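Local coordinates for tudor and KH domain-containing protein homolog (Drosophila melanogaster, PDB 5YGB) that takes part in piRNA metabolism, with an extended Tudor domain that binds the N-terminus of Piwi, and likely recruits Piwi proteins to the piRNA biogenesis machinery in the nuage, at residues R120-K132 / A183-F195. The protein carries 1 engineered substitution. Residues are numbered along the deposited sequence; the frame is centred on the assembly and turned at random.
Sequences RFQAVECFLANVK and AKEGTPLPGVELF
Phe-127 lays its ring flat over the backbone of Gly-191. The CA of Gly-191 lies 3.5 Å from the centroid of the Phe-127 ring, 19° off the ring normal, a CH-pi contact. Chi1 of 70° sets CG of Phe-127 between its own N and carbonyl carbon, and this folds the ring across the neighbouring strand. Gly-191 has no side chain, which lets the ring come this close. The carbonyl O of Leu-189 meets the ring edge in plane, 3.4 Å from Phe-127 CE1. Leu-189 CD2 packs beside CD1 of the same ring, while Lys-170 makes a cation-pi contact with it.

The other methyl of Leu-189, CD1, lies 3.8 Å from Glu-125 CG. The extended Glu-125 chain runs past this methyl, and its carboxylate forms a salt bridge with Arg-172. Val-192 turns the other way from Phe-127 and puts CG1 4.1 Å from Cys-126 SG. Farther along, Leu-128 CD1 touches CG of Leu-194 at an oblique crossing.

Three backbone hydrogen bonds join the two segments: Phe-127 N to Pro-190 O, Val-192 N to Phe-127 O and, just past the end of strand 124-128, Ala-129 N to Val-192 O. One water donates to both Ala-129 O and Val-192 O. The pairing is short, and the strand axes cross at 54°. This is the parallel pairing of the third and fifth strands of the OB fold, the core of the SN-like part of an extended Tudor domain.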
loop_
_atom_site.group_PDB
_atom_site.type_symbol
_atom_site.label_atom_id
_atom_site.label_comp_id
_atom_site.label_asym_id
_atom_site.label_seq_id
_atom_site.Cartn_x
_atom_site.Cartn_y
_atom_site.Cartn_z
ATOM N N ARG A 120 -12.485 0.257 -7.446
ATOM C CA ARG A 120 -12.240 -0.081 -6.044
ATOM C C ARG A 120 -10.804 0.272 -5.638
ATOM O O ARG A 120 -9.875 0.048 -6.412
ATOM C CB ARG A 120 -12.525 -1.586 -5.841
ATOM C CG ARG A 120 -11.957 -2.226 -4.578
ATOM C CD ARG A 120 -12.261 -3.743 -4.456
ATOM N NE ARG A 120 -11.444 -4.282 -3.373
ATOM C CZ ARG A 120 -10.246 -4.831 -3.552
ATOM N NH1 ARG A 120 -9.748 -4.963 -4.775
ATOM N NH2 ARG A 120 -9.548 -5.260 -2.511
ATOM N N PHE A 121 -10.606 0.848 -4.453
ATOM C CA PHE A 121 -9.242 1.083 -3.981
ATOM C C PHE A 121 -8.537 -0.279 -3.890
ATOM O O PHE A 121 -9.042 -1.223 -3.258
ATOM C CB PHE A 121 -9.227 1.811 -2.630
ATOM C CG PHE A 121 -9.706 3.249 -2.688
ATOM C CD1 PHE A 121 -10.029 3.864 -3.888
ATOM C CD2 PHE A 121 -9.797 3.992 -1.523
ATOM C CE1 PHE A 121 -10.464 5.190 -3.916
ATOM C CE2 PHE A 121 -10.220 5.323 -1.550
ATOM C CZ PHE A 121 -10.551 5.908 -2.740
ATOM N N GLN A 122 -7.381 -0.408 -4.529
ATOM C CA GLN A 122 -6.850 -1.738 -4.814
ATOM C C GLN A 122 -5.996 -2.385 -3.725
ATOM O O GLN A 122 -5.810 -3.605 -3.749
ATOM C CB GLN A 122 -6.053 -1.681 -6.127
ATOM C CG GLN A 122 -6.937 -1.469 -7.348
ATOM C CD GLN A 122 -7.820 -2.667 -7.586
ATOM O OE1 GLN A 122 -7.332 -3.775 -7.810
ATOM N NE2 GLN A 122 -9.122 -2.463 -7.500
ATOM N N ALA A 123 -5.454 -1.612 -2.788
ATOM C CA ALA A 123 -4.550 -2.178 -1.791
ATOM C C ALA A 123 -5.275 -2.563 -0.522
ATOM O O ALA A 123 -6.058 -1.771 0.014
ATOM C CB ALA A 123 -3.416 -1.197 -1.463
ATOM N N VAL A 124 -5.026 -3.779 -0.044
ATOM C CA VAL A 124 -5.552 -4.210 1.249
ATOM C C VAL A 124 -4.413 -4.517 2.204
ATOM O O VAL A 124 -3.539 -5.352 1.907
ATOM C CB VAL A 124 -6.444 -5.443 1.123
ATOM C CG1 VAL A 124 -6.911 -5.887 2.505
ATOM C CG2 VAL A 124 -7.651 -5.142 0.242
ATOM N N GLU A 125 -4.406 -3.838 3.346
ATOM C CA GLU A 125 -3.410 -4.061 4.383
ATOM C C GLU A 125 -3.654 -5.405 5.069
ATOM O O GLU A 125 -4.784 -5.717 5.443
ATOM C CB GLU A 125 -3.425 -2.926 5.419
ATOM C CG GLU A 125 -2.202 -2.911 6.303
ATOM C CD GLU A 125 -2.313 -1.947 7.463
ATOM O OE1 GLU A 125 -3.122 -0.996 7.379
ATOM O OE2 GLU A 125 -1.591 -2.147 8.460
ATOM N N CYS A 126 -2.589 -6.186 5.228
ATOM C CA CYS A 126 -2.646 -7.531 5.803
ATOM C C CYS A 126 -1.492 -7.733 6.751
ATOM O O CYS A 126 -0.532 -6.962 6.762
ATOM C CB CYS A 126 -2.546 -8.615 4.726
ATOM S SG CYS A 126 -3.796 -8.617 3.440
ATOM N N PHE A 127 -1.573 -8.810 7.527
ATOM C CA PHE A 127 -0.402 -9.350 8.204
ATOM C C PHE A 127 -0.222 -10.818 7.825
ATOM O O PHE A 127 -1.164 -11.469 7.366
ATOM C CB PHE A 127 -0.509 -9.160 9.738
ATOM C CG PHE A 127 -1.562 -10.016 10.421
ATOM C CD1 PHE A 127 -2.889 -9.611 10.459
ATOM C CD2 PHE A 127 -1.206 -11.182 11.082
ATOM C CE1 PHE A 127 -3.851 -10.371 11.111
ATOM C CE2 PHE A 127 -2.167 -11.942 11.736
ATOM C CZ PHE A 127 -3.488 -11.529 11.748
ATOM N N LEU A 128 0.998 -11.317 7.977
ATOM C CA LEU A 128 1.273 -12.721 7.706
ATOM C C LEU A 128 0.859 -13.527 8.923
ATOM O O LEU A 128 1.386 -13.314 10.007
ATOM C CB LEU A 128 2.755 -12.949 7.389
ATOM C CG LEU A 128 3.136 -14.321 6.826
ATOM C CD1 LEU A 128 2.512 -14.496 5.441
ATOM C CD2 LEU A 128 4.657 -14.462 6.773
ATOM N N ALA A 129 -0.101 -14.430 8.755
ATOM C CA ALA A 129 -0.599 -15.217 9.884
ATOM C C ALA A 129 0.448 -16.175 10.452
ATOM O O ALA A 129 1.341 -16.643 9.745
ATOM C CB ALA A 129 -1.836 -15.990 9.466
ATOM N N ASN A 130 0.326 -16.430 11.752
ATOM C CA ASN A 130 1.058 -17.499 12.447
ATOM C C ASN A 130 2.566 -17.284 12.574
ATOM O O ASN A 130 3.318 -18.248 12.750
ATOM C CB ASN A 130 0.782 -18.845 11.765
ATOM C CG ASN A 130 -0.703 -19.184 11.722
ATOM O OD1 ASN A 130 -1.403 -19.069 12.733
ATOM N ND2 ASN A 130 -1.189 -19.593 10.557
ATOM N N VAL A 131 3.007 -16.031 12.509
ATOM C CA VAL A 131 4.404 -15.692 12.773
ATOM C C VAL A 131 4.554 -14.534 13.755
ATOM O O VAL A 131 3.656 -13.699 13.915
ATOM C CB VAL A 131 5.174 -15.304 11.482
ATOM C CG1 VAL A 131 5.130 -16.422 10.460
ATOM C CG2 VAL A 131 4.635 -13.998 10.896
ATOM N N LYS A 132 5.710 -14.486 14.405
ATOM C CA LYS A 132 6.095 -13.327 15.197
ATOM C C LYS A 132 7.594 -13.118 15.072
ATOM O O LYS A 132 8.316 -13.987 14.577
ATOM C CB LYS A 132 5.695 -13.489 16.667
ATOM C CG LYS A 132 6.423 -14.603 17.381
ATOM C CD LYS A 132 5.986 -14.690 18.825
ATOM C CE LYS A 132 6.813 -15.720 19.574
ATOM N NZ LYS A 132 6.404 -15.820 21.002
ATOM N N ALA A 183 -8.457 2.564 8.071
ATOM C CA ALA A 183 -7.601 1.761 8.944
ATOM C C ALA A 183 -7.595 2.233 10.397
ATOM O O ALA A 183 -6.539 2.308 11.023
ATOM C CB ALA A 183 -6.177 1.748 8.397
ATOM N N LYS A 184 -8.770 2.531 10.939
ATOM C CA LYS A 184 -8.870 3.014 12.313
ATOM C C LYS A 184 -8.765 1.886 13.336
ATOM O O LYS A 184 -8.906 0.709 12.998
ATOM C CB LYS A 184 -10.184 3.770 12.517
ATOM C CG LYS A 184 -10.370 4.960 11.591
ATOM C CD LYS A 184 -9.282 6.003 11.798
ATOM C CE LYS A 184 -9.523 7.221 10.918
ATOM N NZ LYS A 184 -8.466 8.260 11.065
ATOM N N GLU A 185 -8.513 2.261 14.586
ATOM C CA GLU A 185 -8.470 1.316 15.696
ATOM C C GLU A 185 -9.783 0.543 15.794
ATOM O O GLU A 185 -10.863 1.130 15.696
ATOM C CB GLU A 185 -8.184 2.055 17.007
ATOM C CG GLU A 185 -8.424 1.243 18.267
ATOM C CD GLU A 185 -8.356 2.096 19.521
ATOM O OE1 GLU A 185 -7.963 3.279 19.413
ATOM O OE2 GLU A 185 -8.694 1.586 20.611
ATOM N N GLY A 186 -9.689 -0.773 15.965
ATOM C CA GLY A 186 -10.871 -1.600 16.130
ATOM C C GLY A 186 -11.337 -2.297 14.865
ATOM O O GLY A 186 -12.119 -3.248 14.925
ATOM N N THR A 187 -10.867 -1.822 13.716
ATOM C CA THR A 187 -11.228 -2.420 12.435
ATOM C C THR A 187 -10.439 -3.716 12.219
ATOM O O THR A 187 -9.373 -3.898 12.805
ATOM C CB THR A 187 -10.973 -1.443 11.272
ATOM O OG1 THR A 187 -9.589 -1.070 11.256
ATOM C CG2 THR A 187 -11.831 -0.198 11.430
ATOM N N PRO A 188 -10.966 -4.628 11.383
ATOM C CA PRO A 188 -10.313 -5.933 11.246
ATOM C C PRO A 188 -9.191 -5.955 10.203
ATOM O O PRO A 188 -9.397 -5.602 9.041
ATOM C CB PRO A 188 -11.472 -6.851 10.835
ATOM C CG PRO A 188 -12.391 -5.965 10.097
ATOM C CD PRO A 188 -12.258 -4.585 10.681
ATOM N N LEU A 189 -8.007 -6.364 10.640
ATOM C CA LEU A 189 -6.870 -6.571 9.759
ATOM C C LEU A 189 -6.807 -8.046 9.348
ATOM O O LEU A 189 -6.740 -8.912 10.214
ATOM C CB LEU A 189 -5.588 -6.155 10.474
ATOM C CG LEU A 189 -4.265 -6.074 9.727
ATOM C CD1 LEU A 189 -4.329 -4.983 8.676
ATOM C CD2 LEU A 189 -3.156 -5.791 10.720
ATOM N N PRO A 190 -6.878 -8.348 8.040
ATOM C CA PRO A 190 -6.826 -9.761 7.633
ATOM C C PRO A 190 -5.446 -10.380 7.811
ATOM O O PRO A 190 -4.437 -9.756 7.471
ATOM C CB PRO A 190 -7.181 -9.733 6.141
ATOM C CG PRO A 190 -7.680 -8.356 5.861
ATOM C CD PRO A 190 -7.083 -7.450 6.890
ATOM N N GLY A 191 -5.414 -11.594 8.354
ATOM C CA GLY A 191 -4.198 -12.378 8.478
ATOM C C GLY A 191 -4.212 -13.434 7.401
ATOM O O GLY A 191 -5.172 -14.202 7.291
ATOM N N VAL A 192 -3.157 -13.468 6.599
ATOM C CA VAL A 192 -3.132 -14.335 5.431
ATOM C C VAL A 192 -2.004 -15.349 5.461
ATOM O O VAL A 192 -0.964 -15.138 6.093
ATOM C CB VAL A 192 -3.006 -13.520 4.109
ATOM C CG1 VAL A 192 -4.236 -12.652 3.904
ATOM C CG2 VAL A 192 -1.715 -12.679 4.075
ATOM N N GLU A 193 -2.251 -16.454 4.768
ATOM C CA GLU A 193 -1.207 -17.363 4.318
ATOM C C GLU A 193 -0.784 -16.929 2.921
ATOM O O GLU A 193 -1.615 -16.496 2.130
ATOM C CB GLU A 193 -1.712 -18.802 4.270
ATOM C CG GLU A 193 -2.076 -19.373 5.610
ATOM C CD GLU A 193 -2.304 -20.871 5.560
ATOM O OE1 GLU A 193 -2.428 -21.427 4.443
ATOM O OE2 GLU A 193 -2.354 -21.492 6.644
ATOM N N LEU A 194 0.493 -17.049 2.606
ATOM C CA LEU A 194 0.987 -16.704 1.286
ATOM C C LEU A 194 1.846 -17.816 0.776
ATOM O O LEU A 194 2.683 -18.339 1.509
ATOM C CB LEU A 194 1.832 -15.433 1.297
ATOM C CG LEU A 194 1.236 -14.072 1.604
ATOM C CD1 LEU A 194 2.340 -13.037 1.603
ATOM C CD2 LEU A 194 0.168 -13.742 0.571
ATOM N N PHE A 195 1.683 -18.177 -0.485
ATOM C CA PHE A 195 2.726 -18.990 -1.069
ATOM C C PHE A 195 2.940 -18.668 -2.524
ATOM O O PHE A 195 2.077 -18.121 -3.208
ATOM C CB PHE A 195 2.449 -20.473 -0.866
ATOM C CG PHE A 195 1.310 -21.004 -1.653
ATOM C CD1 PHE A 195 1.510 -21.514 -2.930
ATOM C CD2 PHE A 195 0.037 -21.063 -1.102
ATOM C CE1 PHE A 195 0.452 -22.032 -3.650
ATOM C CE2 PHE A 195 -1.021 -21.586 -1.817
ATOM C CZ PHE A 195 -0.815 -22.074 -3.089
HETATM O O HOH W 1 0.835 -17.328 7.170
HETATM O O HOH W 2 -0.139 -19.872 8.285
#